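Uncharacterized protein (Staphylococcus saprophyticus subsp. saprophyticus ATCC 15305, PDB 3FOJ) is of unknown function but adopts a rhodanese-like fold, the domain of sulfurtransferases and related phosphatases, so a role in sulfur transfer is possible. Local coordinates at residues 17-29 against 35-47. Residues are numbered along the deposited sequence; the frame is centred on the assembly and turned at random.
Sequences NPVNIVDVRTDQE and IPGAETIPMNSIP. With NA (sodium ion), chain B.
Strand 20-23 and edge strand 39-40 pair in parallel, Glu-39 N giving a nearly straight bond to Ile-21 O and Asp-23 N bonding to Glu-39 O (2.8 Å). Ile-41 N to Asp-23 O adds one rung; an Asx turn then draws Arg-25 N to Asp-23 OD1, and the selenomethionine Met-43 bonds through N to Val-24 O outside that pattern. Beta-branched Ile-21 suits its strand: with CG1 beside the backbone N (chi1 -63°), CG2 lies anti to that N and rests on Ala-38 CB, small enough for this close contact. Its CD1 meets Ile-35 CG2 at 3.8 Å, the two isoleucines crossing at about a right angle. Val-24 CG1 approaches Ile-41 O at 3.4 Å. On the face with Thr-40, whose CG2 lies 4.0 Å from Asp-23 CB, Arg-25 grips the Asp-23 carboxylate side-on, NE on OD1 at 3.0 Å and NH2 on OD2 at 2.8 Å; NH2 also bonds to Gly-33 O. Water bridges Asp-23 OD2 to Ile-35 N. Thr-40 OG1 (chi1 52°) chelates sodium together with the residue's own O; two waters also bind it. Within this beta-alpha-beta unit, the buried carboxylate is probably balanced by arginine, and its bonds fix the turn leaving strand 20-23 and tie it to the returning chain.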
ATOM      1  N   ASN A  17       1.935   8.833  14.640  1.00 31.57           N
ATOM      2  CA  ASN A  17       2.921   8.748  13.566  1.00 31.29           C
ATOM      3  C   ASN A  17       2.327   8.252  12.252  1.00 29.92           C
ATOM      4  O   ASN A  17       1.359   7.493  12.245  1.00 29.30           O
ATOM      5  CB  ASN A  17       4.063   7.816  13.980  1.00 33.25           C
ATOM      6  CG  ASN A  17       4.792   8.299  15.218  1.00 34.68           C
ATOM      7  OD1 ASN A  17       5.405   9.366  15.215  1.00 36.17           O
ATOM      8  ND2 ASN A  17       4.728   7.513  16.287  1.00 36.35           N
ATOM      9  N   PRO A  18       2.909   8.676  11.118  1.00 28.59           N
ATOM     10  CA  PRO A  18       2.414   8.250   9.806  1.00 27.10           C
ATOM     11  C   PRO A  18       2.732   6.778   9.560  1.00 25.67           C
ATOM     12  O   PRO A  18       3.776   6.285   9.982  1.00 25.51           O
ATOM     13  CB  PRO A  18       3.157   9.174   8.845  1.00 27.64           C
ATOM     14  CG  PRO A  18       4.470   9.374   9.539  1.00 28.71           C
ATOM     15  CD  PRO A  18       4.047   9.603  10.974  1.00 28.72           C
ATOM     16  N   VAL A  19       1.827   6.078   8.887  1.00 23.44           N
ATOM     17  CA  VAL A  19       2.038   4.666   8.594  1.00 21.26           C
ATOM     18  C   VAL A  19       2.774   4.486   7.274  1.00 19.66           C
ATOM     19  O   VAL A  19       2.790   5.385   6.428  1.00 20.01           O
ATOM     20  CB  VAL A  19       0.702   3.894   8.520  1.00 21.61           C
ATOM     21  CG1 VAL A  19       0.004   3.928   9.870  1.00 22.21           C
ATOM     22  CG2 VAL A  19      -0.183   4.492   7.436  1.00 21.27           C
ATOM     23  N   ASN A  20       3.389   3.319   7.110  1.00 16.59           N
ATOM     24  CA  ASN A  20       4.123   2.994   5.893  1.00 15.33           C
ATOM     25  C   ASN A  20       3.140   2.485   4.846  1.00 14.94           C
ATOM     26  O   ASN A  20       2.482   1.470   5.057  1.00 14.74           O
ATOM     27  CB  ASN A  20       5.145   1.894   6.167  1.00 16.20           C
ATOM     28  CG  ASN A  20       6.153   2.276   7.233  1.00 18.74           C
ATOM     29  OD1 ASN A  20       6.619   1.423   7.987  1.00 21.49           O
ATOM     30  ND2 ASN A  20       6.512   3.550   7.287  1.00 17.74           N
ATOM     31  N   ILE A  21       3.045   3.190   3.723  1.00 12.52           N
ATOM     32  CA  ILE A  21       2.153   2.793   2.642  1.00 11.62           C
ATOM     33  C   ILE A  21       2.975   2.499   1.392  1.00 11.22           C
ATOM     34  O   ILE A  21       3.887   3.252   1.059  1.00 11.34           O
ATOM     35  CB  ILE A  21       1.148   3.912   2.290  1.00 12.10           C
ATOM     36  CG1 ILE A  21       0.250   4.204   3.492  1.00 13.65           C
ATOM     37  CG2 ILE A  21       0.320   3.510   1.073  1.00 13.49           C
ATOM     38  CD1 ILE A  21      -0.653   5.404   3.294  1.00 16.59           C
ATOM     39  N   VAL A  22       2.653   1.396   0.718  1.00  8.77           N
ATOM     40  CA  VAL A  22       3.325   1.011  -0.518  1.00 10.85           C
ATOM     41  C   VAL A  22       2.260   0.863  -1.608  1.00  9.87           C
ATOM     42  O   VAL A  22       1.357   0.024  -1.506  1.00 10.26           O
ATOM     43  CB  VAL A  22       4.097  -0.328  -0.376  1.00  9.14           C
ATOM     44  CG1 VAL A  22       4.739  -0.703  -1.706  1.00 11.21           C
ATOM     45  CG2 VAL A  22       5.164  -0.205   0.707  1.00 12.22           C
ATOM     46  N   ASP A  23       2.376   1.710  -2.626  1.00  9.64           N
ATOM     47  CA  ASP A  23       1.475   1.762  -3.780  1.00 10.23           C
ATOM     48  C   ASP A  23       2.097   0.861  -4.850  1.00 10.36           C
ATOM     49  O   ASP A  23       3.162   1.177  -5.375  1.00 10.60           O
ATOM     50  CB  ASP A  23       1.416   3.212  -4.279  1.00 11.35           C
ATOM     51  CG  ASP A  23       0.397   3.426  -5.383  1.00 11.91           C
ATOM     52  OD1 ASP A  23       0.135   2.498  -6.176  1.00 10.55           O
ATOM     53  OD2 ASP A  23      -0.129   4.558  -5.471  1.00 13.85           O
ATOM     54  N   VAL A  24       1.434  -0.245  -5.181  1.00  8.66           N
ATOM     55  CA  VAL A  24       1.980  -1.183  -6.158  1.00  9.97           C
ATOM     56  C   VAL A  24       1.409  -1.104  -7.579  1.00 10.65           C
ATOM     57  O   VAL A  24       1.571  -2.032  -8.378  1.00 11.39           O
ATOM     58  CB  VAL A  24       1.866  -2.638  -5.619  1.00  8.64           C
ATOM     59  CG1 VAL A  24       2.621  -2.751  -4.295  1.00  8.89           C
ATOM     60  CG2 VAL A  24       0.400  -3.018  -5.409  1.00 10.15           C
ATOM     61  N   ARG A  25       0.748   0.004  -7.896  1.00 11.00           N
ATOM     62  CA  ARG A  25       0.186   0.191  -9.232  1.00 12.10           C
ATOM     63  C   ARG A  25       1.323   0.501 -10.205  1.00 13.63           C
ATOM     64  O   ARG A  25       2.475   0.633  -9.796  1.00 13.67           O
ATOM     65  CB  ARG A  25      -0.812   1.349  -9.231  1.00 11.59           C
ATOM     66  CG  ARG A  25      -2.052   1.124  -8.366  1.00 11.59           C
ATOM     67  CD  ARG A  25      -2.929   2.370  -8.353  1.00 12.28           C
ATOM     68  NE  ARG A  25      -2.222   3.496  -7.753  1.00 11.45           N
ATOM     69  CZ  ARG A  25      -2.578   4.770  -7.874  1.00 10.45           C
ATOM     70  NH1 ARG A  25      -3.650   5.104  -8.585  1.00 13.85           N
ATOM     71  NH2 ARG A  25      -1.852   5.713  -7.286  1.00 10.14           N
ATOM     72  N   THR A  26       1.002   0.621 -11.490  1.00 16.89           N
ATOM     73  CA  THR A  26       2.031   0.930 -12.478  1.00 17.66           C
ATOM     74  C   THR A  26       2.256   2.439 -12.569  1.00 19.68           C
ATOM     75  O   THR A  26       1.438   3.229 -12.099  1.00 17.91           O
ATOM     76  CB  THR A  26       1.671   0.373 -13.877  1.00 19.62           C
ATOM     77  OG1 THR A  26       0.420   0.915 -14.312  1.00 21.67           O
ATOM     78  CG2 THR A  26       1.579  -1.146 -13.833  1.00 20.43           C
ATOM     79  N   ASP A  27       3.377   2.821 -13.176  1.00 20.25           N
ATOM     80  CA  ASP A  27       3.773   4.219 -13.332  1.00 22.41           C
ATOM     81  C   ASP A  27       2.700   5.204 -13.806  1.00 22.03           C
ATOM     82  O   ASP A  27       2.456   6.215 -13.146  1.00 21.65           O
ATOM     83  CB  ASP A  27       4.984   4.297 -14.269  1.00 25.93           C
ATOM     84  CG  ASP A  27       5.502   5.714 -14.442  1.00 28.57           C
ATOM     85  OD1 ASP A  27       4.741   6.580 -14.926  1.00 32.23           O
ATOM     86  OD2 ASP A  27       6.676   5.962 -14.099  1.00 31.74           O
ATOM     87  N   GLN A  28       2.072   4.932 -14.945  1.00 20.75           N
ATOM     88  CA  GLN A  28       1.059   5.847 -15.464  1.00 20.41           C
ATOM     89  C   GLN A  28      -0.109   6.016 -14.498  1.00 18.92           C
ATOM     90  O   GLN A  28      -0.742   7.069 -14.459  1.00 19.34           O
ATOM     91  CB  GLN A  28       0.545   5.375 -16.827  1.00 21.04           C
ATOM     92  CG  GLN A  28      -0.496   6.303 -17.457  1.00 22.41           C
ATOM     93  CD  GLN A  28       0.060   7.663 -17.856  1.00 22.68           C
ATOM     94  OE1 GLN A  28      -0.694   8.565 -18.235  1.00 23.28           O
ATOM     95  NE2 GLN A  28       1.378   7.817 -17.779  1.00 22.13           N
ATOM     96  N   GLU A  29      -0.394   4.976 -13.719  1.00 17.90           N
ATOM     97  CA  GLU A  29      -1.480   5.038 -12.751  1.00 17.16           C
ATOM     98  C   GLU A  29      -1.103   5.939 -11.577  1.00 15.48           C
ATOM     99  O   GLU A  29      -1.897   6.779 -11.150  1.00 15.50           O
ATOM    100  CB  GLU A  29      -1.820   3.634 -12.249  1.00 18.13           C
ATOM    101  CG  GLU A  29      -2.425   2.735 -13.317  1.00 22.23           C
ATOM    102  CD  GLU A  29      -2.677   1.325 -12.823  1.00 23.69           C
ATOM    103  OE1 GLU A  29      -1.698   0.564 -12.661  1.00 25.90           O
ATOM    104  OE2 GLU A  29      -3.854   0.976 -12.589  1.00 26.40           O
ATOM    105  N   ILE A  35      -1.237   8.683  -2.581  1.00  9.53           N
ATOM    106  CA  ILE A  35      -1.524   9.070  -1.208  1.00 11.20           C
ATOM    107  C   ILE A  35      -0.249   9.734  -0.696  1.00 11.41           C
ATOM    108  O   ILE A  35       0.848   9.199  -0.874  1.00 11.78           O
ATOM    109  CB  ILE A  35      -1.833   7.833  -0.345  1.00 11.24           C
ATOM    110  CG1 ILE A  35      -3.143   7.192  -0.809  1.00 12.31           C
ATOM    111  CG2 ILE A  35      -1.873   8.222   1.124  1.00 10.62           C
ATOM    112  CD1 ILE A  35      -3.447   5.860  -0.143  1.00 11.67           C
ATOM    113  N   PRO A  36      -0.366  10.918  -0.073  1.00 11.45           N
ATOM    114  CA  PRO A  36       0.841  11.581   0.430  1.00 11.74           C
ATOM    115  C   PRO A  36       1.671  10.646   1.311  1.00 11.88           C
ATOM    116  O   PRO A  36       1.132   9.960   2.185  1.00 12.76           O
ATOM    117  CB  PRO A  36       0.282  12.768   1.210  1.00 12.05           C
ATOM    118  CG  PRO A  36      -0.982  13.093   0.455  1.00 12.90           C
ATOM    119  CD  PRO A  36      -1.568  11.722   0.211  1.00 12.51           C
ATOM    120  N   GLY A  37       2.975  10.603   1.055  1.00 12.20           N
ATOM    121  CA  GLY A  37       3.868   9.762   1.836  1.00 11.91           C
ATOM    122  C   GLY A  37       4.065   8.334   1.350  1.00 11.91           C
ATOM    123  O   GLY A  37       4.918   7.617   1.866  1.00 14.07           O
ATOM    124  N   ALA A  38       3.289   7.917   0.357  1.00 11.89           N
ATOM    125  CA  ALA A  38       3.390   6.557  -0.155  1.00 10.96           C
ATOM    126  C   ALA A  38       4.635   6.305  -1.000  1.00 12.67           C
ATOM    127  O   ALA A  38       5.100   7.186  -1.724  1.00 13.01           O
ATOM    128  CB  ALA A  38       2.141   6.213  -0.967  1.00 12.53           C
ATOM    129  N   GLU A  39       5.169   5.093  -0.884  1.00 11.61           N
ATOM    130  CA  GLU A  39       6.328   4.665  -1.658  1.00 13.04           C
ATOM    131  C   GLU A  39       5.739   3.886  -2.833  1.00 12.10           C
ATOM    132  O   GLU A  39       4.837   3.070  -2.644  1.00 13.48           O
ATOM    133  CB  GLU A  39       7.213   3.733  -0.826  1.00 14.35           C
ATOM    134  CG  GLU A  39       8.503   3.325  -1.514  1.00 20.32           C
ATOM    135  CD  GLU A  39       9.530   4.441  -1.521  1.00 23.82           C
ATOM    136  OE1 GLU A  39       9.180   5.575  -1.903  1.00 29.63           O
ATOM    137  OE2 GLU A  39      10.693   4.182  -1.148  1.00 27.86           O
ATOM    138  N   THR A  40       6.233   4.136  -4.040  1.00 11.36           N
ATOM    139  CA  THR A  40       5.716   3.439  -5.211  1.00 10.41           C
ATOM    140  C   THR A  40       6.652   2.328  -5.689  1.00 10.23           C
ATOM    141  O   THR A  40       7.781   2.582  -6.093  1.00 12.28           O
ATOM    142  CB  THR A  40       5.460   4.418  -6.389  1.00 11.69           C
ATOM    143  OG1 THR A  40       6.635   5.198  -6.636  1.00 16.01           O
ATOM    144  CG2 THR A  40       4.305   5.358  -6.071  1.00 12.27           C
ATOM    145  N   ILE A  41       6.190   1.089  -5.612  1.00 10.44           N
ATOM    146  CA  ILE A  41       6.981  -0.041  -6.085  1.00 10.27           C
ATOM    147  C   ILE A  41       5.998  -0.939  -6.825  1.00  9.82           C
ATOM    148  O   ILE A  41       5.175  -1.599  -6.201  1.00  8.93           O
ATOM    149  CB  ILE A  41       7.612  -0.836  -4.927  1.00  9.43           C
ATOM    150  CG1 ILE A  41       8.526   0.075  -4.104  1.00 10.27           C
ATOM    151  CG2 ILE A  41       8.394  -2.026  -5.492  1.00 11.25           C
ATOM    152  CD1 ILE A  41       9.114  -0.592  -2.871  1.00 14.95           C
ATOM    153  N   PRO A  42       6.067  -0.970  -8.166  1.00 10.67           N
ATOM    154  CA  PRO A  42       5.157  -1.802  -8.963  1.00 12.07           C
ATOM    155  C   PRO A  42       5.140  -3.266  -8.528  1.00 12.13           C
ATOM    156  O   PRO A  42       6.179  -3.833  -8.198  1.00 12.41           O
ATOM    157  CB  PRO A  42       5.683  -1.624 -10.384  1.00 13.02           C
ATOM    158  CG  PRO A  42       6.297  -0.254 -10.352  1.00 15.23           C
ATOM    159  CD  PRO A  42       7.023  -0.263  -9.034  1.00 12.12           C
HETATM  160  N   MSE A  43       3.960  -3.877  -8.541  1.00 12.81           N
HETATM  161  CA  MSE A  43       3.820  -5.272  -8.131  1.00 14.61           C
HETATM  162  C   MSE A  43       4.853  -6.201  -8.760  1.00 15.08           C
HETATM  163  O   MSE A  43       5.452  -7.034  -8.074  1.00 13.03           O
HETATM  164  CB  MSE A  43       2.418  -5.792  -8.461  1.00 20.65           C
HETATM  165  CG  MSE A  43       2.230  -7.266  -8.101  1.00 25.70           C
HETATM  166 SE   MSE A  43       0.464  -7.965  -8.468  1.00 40.65          SE
HETATM  167  CE  MSE A  43       0.696  -8.442 -10.324  1.00 34.65           C
ATOM    168  N   ASN A  44       5.057  -6.064 -10.067  1.00 14.89           N
ATOM    169  CA  ASN A  44       6.005  -6.915 -10.773  1.00 16.03           C
ATOM    170  C   ASN A  44       7.417  -6.851 -10.207  1.00 15.31           C
ATOM    171  O   ASN A  44       8.179  -7.812 -10.310  1.00 16.95           O
ATOM    172  CB  ASN A  44       6.055  -6.538 -12.257  1.00 17.28           C
ATOM    173  CG  ASN A  44       6.913  -7.492 -13.065  1.00 18.54           C
ATOM    174  OD1 ASN A  44       6.554  -8.653 -13.250  1.00 20.81           O
ATOM    175  ND2 ASN A  44       8.062  -7.010 -13.535  1.00 18.19           N
ATOM    176  N   SER A  45       7.768  -5.716  -9.614  1.00 14.32           N
ATOM    177  CA  SER A  45       9.106  -5.531  -9.068  0.50 12.95           C
ATOM    178  C   SER A  45       9.233  -5.841  -7.584  1.00 12.84           C
ATOM    179  O   SER A  45      10.322  -5.756  -7.032  1.00 12.83           O
ATOM    180  CB  SER A  45       9.574  -4.096  -9.318  0.50 12.44           C
ATOM    181  OG  SER A  45       8.707  -3.169  -8.698  0.50 14.33           O
ATOM    182  N   ILE A  46       8.130  -6.196  -6.932  1.00 12.66           N
ATOM    183  CA  ILE A  46       8.179  -6.493  -5.505  1.00 12.44           C
ATOM    184  C   ILE A  46       9.211  -7.571  -5.131  1.00 12.52           C
ATOM    185  O   ILE A  46       9.948  -7.412  -4.158  1.00 12.58           O
ATOM    186  CB  ILE A  46       6.765  -6.872  -4.975  1.00 12.26           C
ATOM    187  CG1 ILE A  46       5.921  -5.600  -4.806  1.00 11.65           C
ATOM    188  CG2 ILE A  46       6.878  -7.641  -3.658  1.00 13.00           C
ATOM    189  CD1 ILE A  46       6.370  -4.691  -3.666  1.00 12.26           C
ATOM    190  N   PRO A  47       9.286  -8.677  -5.893  1.00 12.35           N
ATOM    191  CA  PRO A  47      10.263  -9.724  -5.561  1.00 13.47           C
ATOM    192  C   PRO A  47      11.722  -9.260  -5.534  1.00 13.95           C
ATOM    193  O   PRO A  47      12.546  -9.821  -4.806  1.00 15.48           O
ATOM    194  CB  PRO A  47      10.009 -10.779  -6.631  1.00 12.43           C
ATOM    195  CG  PRO A  47       8.538 -10.661  -6.849  1.00 12.89           C
ATOM    196  CD  PRO A  47       8.339  -9.159  -6.914  1.00 13.17           C
TER
HETATM  197 NA    NA B 101       9.174   4.464  -6.861  1.00  9.21          NA
HETATM  198  O   HOH W   1       4.942   5.449   3.435  1.00 27.38           O
HETATM  199  O   HOH W   2      -1.169   5.873  -3.382  1.00 12.74           O
HETATM  200  O   HOH W   3       9.165   5.967  -4.406  1.00 40.01           O
HETATM  201  O   HOH W   4      10.819   2.915  -5.410  1.00 20.96           O